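Local coordinates for MAR1 Ribonuclease (Caenorhabditis elegans, PDB 2B34), which belongs to the isochorismatase family of hydrolases and may act as a ribonuclease, at residues 47-52 against 177-182; 160-165 against 182-187. One frame throughout, in Å; residues are numbered along the deposited sequence.

Interaction 1 (47-52 against 177-182); sequences ARILSI and FKEVQK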
loop_
_atom_site.group_PDB
_atom_site.type_symbol
_atom_site.label_atom_id
_atom_site.label_comp_id
_atom_site.label_asym_id
_atom_site.label_seq_id
_atom_site.Cartn_x
_atom_site.Cartn_y
_atom_site.Cartn_z
ATOM N N ALA A 47 20.669 18.790 -9.677
ATOM C CA ALA A 47 21.947 18.213 -9.250
ATOM C C ALA A 47 23.142 19.092 -9.645
ATOM O O ALA A 47 24.069 19.278 -8.854
ATOM C CB ALA A 47 22.109 16.796 -9.790
ATOM N N ARG A 48 23.107 19.642 -10.859
ATOM C CA ARG A 48 24.148 20.561 -11.337
ATOM C C ARG A 48 24.191 21.835 -10.483
ATOM O O ARG A 48 25.264 22.287 -10.079
ATOM C CB ARG A 48 23.924 20.904 -12.818
ATOM C CG ARG A 48 25.025 21.759 -13.461
ATOM C CD ARG A 48 24.588 22.339 -14.816
ATOM N NE ARG A 48 23.476 23.281 -14.674
ATOM C CZ ARG A 48 22.248 23.102 -15.161
ATOM N NH1 ARG A 48 21.939 22.018 -15.867
ATOM N NH2 ARG A 48 21.322 24.024 -14.946
ATOM N N ILE A 49 23.015 22.393 -10.208
ATOM C CA ILE A 49 22.871 23.599 -9.388
ATOM C C ILE A 49 23.413 23.389 -7.978
ATOM O O ILE A 49 24.134 24.240 -7.446
ATOM C CB ILE A 49 21.383 24.073 -9.331
ATOM C CG1 ILE A 49 20.896 24.556 -10.707
ATOM C CG2 ILE A 49 21.168 25.149 -8.258
ATOM C CD1 ILE A 49 21.762 25.631 -11.355
ATOM N N LEU A 50 23.081 22.242 -7.388
ATOM C CA LEU A 50 23.429 21.949 -5.998
ATOM C C LEU A 50 24.752 21.201 -5.836
ATOM O O LEU A 50 25.117 20.822 -4.722
ATOM C CB LEU A 50 22.290 21.185 -5.312
ATOM C CG LEU A 50 20.921 21.879 -5.274
ATOM C CD1 LEU A 50 19.828 20.916 -4.821
ATOM C CD2 LEU A 50 20.942 23.130 -4.400
ATOM N N SER A 51 25.470 21.013 -6.945
ATOM C CA SER A 51 26.770 20.319 -6.957
ATOM C C SER A 51 26.660 18.887 -6.421
ATOM O O SER A 51 27.536 18.414 -5.692
ATOM C CB SER A 51 27.832 21.109 -6.176
ATOM O OG SER A 51 28.012 22.407 -6.714
ATOM N N ILE A 52 25.568 18.214 -6.779
ATOM C CA ILE A 52 25.351 16.818 -6.410
ATOM C C ILE A 52 25.938 15.919 -7.497
ATOM O O ILE A 52 25.610 16.082 -8.675
ATOM C CB ILE A 52 23.844 16.521 -6.204
ATOM C CG1 ILE A 52 23.332 17.235 -4.951
ATOM C CG2 ILE A 52 23.566 15.012 -6.135
ATOM C CD1 ILE A 52 21.820 17.343 -4.872
ATOM N N PHE A 177 18.039 28.393 -3.465
ATOM C CA PHE A 177 16.591 28.146 -3.522
ATOM C C PHE A 177 15.911 28.763 -4.747
ATOM O O PHE A 177 15.130 28.097 -5.428
ATOM C CB PHE A 177 15.892 28.611 -2.239
ATOM C CG PHE A 177 14.392 28.647 -2.348
ATOM C CD1 PHE A 177 13.646 27.474 -2.273
ATOM C CD2 PHE A 177 13.726 29.855 -2.538
ATOM C CE1 PHE A 177 12.260 27.501 -2.381
ATOM C CE2 PHE A 177 12.341 29.894 -2.647
ATOM C CZ PHE A 177 11.605 28.714 -2.565
ATOM N N LYS A 178 16.202 30.035 -5.014
ATOM C CA LYS A 178 15.608 30.733 -6.155
ATOM C C LYS A 178 15.983 30.096 -7.493
ATOM O O LYS A 178 15.182 30.094 -8.430
ATOM C CB LYS A 178 15.957 32.225 -6.133
ATOM C CG LYS A 178 15.049 33.057 -5.234
ATOM C CD LYS A 178 13.684 33.282 -5.883
ATOM C CE LYS A 178 12.660 33.779 -4.882
ATOM N NZ LYS A 178 11.279 33.728 -5.443
ATOM N N GLU A 179 17.188 29.539 -7.569
ATOM C CA GLU A 179 17.623 28.818 -8.765
ATOM C C GLU A 179 16.851 27.516 -8.981
ATOM O O GLU A 179 16.351 27.274 -10.078
ATOM C CB GLU A 179 19.126 28.550 -8.733
ATOM C CG GLU A 179 19.962 29.754 -9.121
ATOM C CD GLU A 179 21.444 29.477 -9.040
ATOM O OE1 GLU A 179 22.101 30.053 -8.146
ATOM O OE2 GLU A 179 21.946 28.681 -9.861
ATOM N N VAL A 180 16.750 26.692 -7.938
ATOM C CA VAL A 180 16.005 25.431 -8.040
ATOM C C VAL A 180 14.495 25.660 -8.170
ATOM O O VAL A 180 13.790 24.825 -8.737
ATOM C CB VAL A 180 16.337 24.416 -6.893
ATOM C CG1 VAL A 180 17.820 24.052 -6.899
ATOM C CG2 VAL A 180 15.908 24.936 -5.527
ATOM N N GLN A 181 14.017 26.801 -7.661
ATOM C CA GLN A 181 12.594 27.159 -7.722
ATOM C C GLN A 181 12.108 27.339 -9.158
ATOM O O GLN A 181 10.952 27.033 -9.462
ATOM C CB GLN A 181 12.309 28.428 -6.911
ATOM C CG GLN A 181 10.848 28.592 -6.495
ATOM C CD GLN A 181 10.566 29.917 -5.802
ATOM O OE1 GLN A 181 11.271 30.909 -6.009
ATOM N NE2 GLN A 181 9.520 29.940 -4.981
ATOM N N LYS A 182 12.995 27.836 -10.026
ATOM C CA LYS A 182 12.711 27.988 -11.460
ATOM C C LYS A 182 12.331 26.660 -12.103
ATOM O O LYS A 182 11.447 26.611 -12.957
ATOM C CB LYS A 182 13.917 28.583 -12.210
ATOM C CG LYS A 182 14.397 29.951 -11.723
ATOM C CD LYS A 182 13.438 31.075 -12.090
ATOM C CE LYS A 182 13.913 32.410 -11.519
ATOM N NZ LYS A 182 12.885 33.483 -11.682
#
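Ile49 meets Val180 and Glu179 from the last turn of helix 33-49. Its CG2 packs on Val180 and also borders Glu179, while CD1 meets the carboxylate of Glu179. CG2 lies 3.8 Å from Val180 CG1, a plain methyl-to-methyl contact. CD1, at the end of the other branch, comes to 3.4 Å from Glu179 OE2. That oxygen sits against methyl groups here, since Ile49 CG2 is also near it, at 4.0 Å. Ile49 CG1 stands beside its backbone N (chi1 -67°), which leaves CG2 beside the carbonyl carbon, where it faces both Val180 and Glu179. Glu179 runs extended beyond CG, with its CB next to Ile49 CG2 and its carboxylate next to CD1. The two side chains cross at a slant. The other oxygen of Glu179, OE1, makes a long, weak ion pair with Lys176. Val180 uses CG1 for both Ile49 and Leu50. Leu50 meets the valine nearly perpendicularly, and its CG and CD2 each lie 4.1 Å from Val180 CG1. Val180 CG1 points into the notch between Ile49 CG2 and Leu50 CD2. The backbone turns away just beyond them. Ser51, with positive phi, closes the helix in a Schellman motif. Ile52 N bonds to Ala47 O at 2.8 Å, and Ser51 N bonds weakly to Arg48 O. The contact joins the C-terminal end of helix 33-49, which leads into strand 54-59, to helix 177-183. Helix 161-169 packs against both, through Leu168 on Leu50 and Ile165 on Val180.

Interaction 2 (160-165 against 182-187); sequences TSEATI and KLILTS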
loop_
_atom_site.group_PDB
_atom_site.type_symbol
_atom_site.label_atom_id
_atom_site.label_comp_id
_atom_site.label_asym_id
_atom_site.label_seq_id
_atom_site.Cartn_x
_atom_site.Cartn_y
_atom_site.Cartn_z
ATOM N N THR A 160 8.702 12.117 -5.232
ATOM C CA THR A 160 8.458 12.838 -6.481
ATOM C C THR A 160 9.521 13.906 -6.706
ATOM O O THR A 160 10.229 14.300 -5.771
ATOM C CB THR A 160 7.057 13.480 -6.522
ATOM O OG1 THR A 160 6.888 14.342 -5.390
ATOM C CG2 THR A 160 5.969 12.414 -6.513
ATOM N N SER A 161 9.622 14.372 -7.949
ATOM C CA SER A 161 10.643 15.347 -8.330
ATOM C C SER A 161 10.605 16.619 -7.485
ATOM O O SER A 161 11.638 17.047 -6.979
ATOM C CB SER A 161 10.557 15.683 -9.822
ATOM O OG SER A 161 9.273 16.167 -10.164
ATOM N N GLU A 162 9.419 17.207 -7.319
ATOM C CA GLU A 162 9.293 18.438 -6.537
ATOM C C GLU A 162 9.575 18.212 -5.051
ATOM O O GLU A 162 10.219 19.045 -4.405
ATOM C CB GLU A 162 7.931 19.108 -6.743
ATOM C CG GLU A 162 7.930 20.570 -6.317
ATOM C CD GLU A 162 6.555 21.199 -6.337
ATOM O OE1 GLU A 162 6.017 21.438 -7.437
ATOM O OE2 GLU A 162 6.020 21.477 -5.242
ATOM N N ALA A 163 9.088 17.089 -4.515
ATOM C CA ALA A 163 9.405 16.698 -3.140
ATOM C C ALA A 163 10.920 16.601 -2.937
ATOM O O ALA A 163 11.446 17.067 -1.926
ATOM C CB ALA A 163 8.735 15.380 -2.785
ATOM N N THR A 164 11.609 16.007 -3.910
ATOM C CA THR A 164 13.060 15.814 -3.837
ATOM C C THR A 164 13.842 17.131 -3.932
ATOM O O THR A 164 14.724 17.380 -3.106
ATOM C CB THR A 164 13.553 14.794 -4.893
ATOM O OG1 THR A 164 12.827 13.570 -4.744
ATOM C CG2 THR A 164 15.041 14.496 -4.735
ATOM N N ILE A 165 13.510 17.966 -4.919
ATOM C CA ILE A 165 14.227 19.231 -5.158
ATOM C C ILE A 165 14.152 20.136 -3.928
ATOM O O ILE A 165 15.170 20.655 -3.463
ATOM C CB ILE A 165 13.663 20.025 -6.382
ATOM C CG1 ILE A 165 13.520 19.154 -7.640
ATOM C CG2 ILE A 165 14.505 21.270 -6.665
ATOM C CD1 ILE A 165 14.765 18.462 -8.105
ATOM N N LYS A 182 12.995 27.836 -10.026
ATOM C CA LYS A 182 12.711 27.988 -11.460
ATOM C C LYS A 182 12.331 26.660 -12.103
ATOM O O LYS A 182 11.447 26.611 -12.957
ATOM C CB LYS A 182 13.917 28.583 -12.210
ATOM C CG LYS A 182 14.397 29.951 -11.723
ATOM C CD LYS A 182 13.438 31.075 -12.090
ATOM C CE LYS A 182 13.913 32.410 -11.519
ATOM N NZ LYS A 182 12.885 33.483 -11.682
ATOM N N LEU A 183 13.002 25.590 -11.678
ATOM C CA LEU A 183 12.782 24.243 -12.215
ATOM C C LEU A 183 11.417 23.664 -11.840
ATOM O O LEU A 183 10.915 22.768 -12.522
ATOM C CB LEU A 183 13.885 23.281 -11.749
ATOM C CG LEU A 183 15.346 23.747 -11.715
ATOM C CD1 LEU A 183 16.207 22.721 -10.997
ATOM C CD2 LEU A 183 15.891 24.032 -13.118
ATOM N N ILE A 184 10.828 24.178 -10.760
ATOM C CA ILE A 184 9.560 23.657 -10.233
ATOM C C ILE A 184 8.404 24.667 -10.282
ATOM O O ILE A 184 7.388 24.495 -9.594
ATOM C CB ILE A 184 9.713 23.108 -8.787
ATOM C CG1 ILE A 184 10.186 24.210 -7.830
ATOM C CG2 ILE A 184 10.656 21.896 -8.757
ATOM C CD1 ILE A 184 9.556 24.143 -6.473
ATOM N N LEU A 185 8.551 25.706 -11.108
ATOM C CA LEU A 185 7.522 26.742 -11.250
ATOM C C LEU A 185 6.188 26.156 -11.705
ATOM O O LEU A 185 5.131 26.522 -11.191
ATOM C CB LEU A 185 7.985 27.839 -12.217
ATOM C CG LEU A 185 7.109 29.088 -12.358
ATOM C CD1 LEU A 185 7.223 29.977 -11.125
ATOM C CD2 LEU A 185 7.494 29.861 -13.616
ATOM N N THR A 186 6.248 25.250 -12.673
ATOM C CA THR A 186 5.087 24.470 -13.068
ATOM C C THR A 186 5.230 23.060 -12.492
ATOM O O THR A 186 6.348 22.565 -12.317
ATOM C CB THR A 186 4.924 24.406 -14.610
ATOM O OG1 THR A 186 6.002 23.657 -15.183
ATOM C CG2 THR A 186 4.910 25.813 -15.213
ATOM N N SER A 187 4.099 22.429 -12.184
ATOM C CA SER A 187 4.096 21.050 -11.699
ATOM C C SER A 187 4.652 20.109 -12.761
ATOM O O SER A 187 4.385 20.279 -13.953
ATOM C CB SER A 187 2.679 20.612 -11.311
ATOM O OG SER A 187 2.178 21.391 -10.241
HETATM O O HOH W 1 3.725 20.493 -8.051
#
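Glu162 OE1 is gripped by a water and by an arginine of another chain. Water 1 donates to it at 2.6 Å and accepts from Ser187 OG at 2.8 Å, so it bridges the two segments. Arg139 of the second subunit forms a salt bridge with the same oxygen. His112 of that subunit bonds to Glu162 OE2. The carboxylate is thus held at both oxygens, which would probably favour its charged form. Glu162 CG lies anti to the backbone N (chi1 -162°), and the extended chain carries the acid past Ile184. On the way CG rests on two methyls, Ile184 CG2 and Ile184 CD1, each at 3.9 Å. This is helix-to-loop packing at a subunit interface of an isochorismatase-type parallel sheet fold: helix 161-169 follows the last strand of the chain's sheet, 157-159, and the chain after helix 177-183 runs back alongside it. In Ile184, chi1 of 60° turns CG2 anti to the carbonyl carbon, where it meets both Glu162 CG and Ile165 CG1, the latter at 4.1 Å. The two isoleucine side chains point opposite ways as they pass. The carbonyl oxygen of Ile184 is hydrogen-bonded by NH2 of Arg139 of the second subunit.

Overall arrangement
The centres of interactions 1 and 2 are 11 Å apart, on the same side of the chain's centre. Both use helix 177-183 and share Lys182. They also touch directly, with Val180 CB 3.6 Å from Ile165 CG2. Along the chain the segments come in the order 47-52, 160-165, 177-182 and 182-187, so the two contacts interleave. Helix 177-183 packs against the end of helix 33-49, and the chain leaving it packs against helix 161-169. Residues 177-187 are thereby packed onto two helices of the parallel-sheet domain. Interaction 2 reaches the second subunit through Glu162, and interaction 1 through Phe177 packing on Phe87 of that subunit.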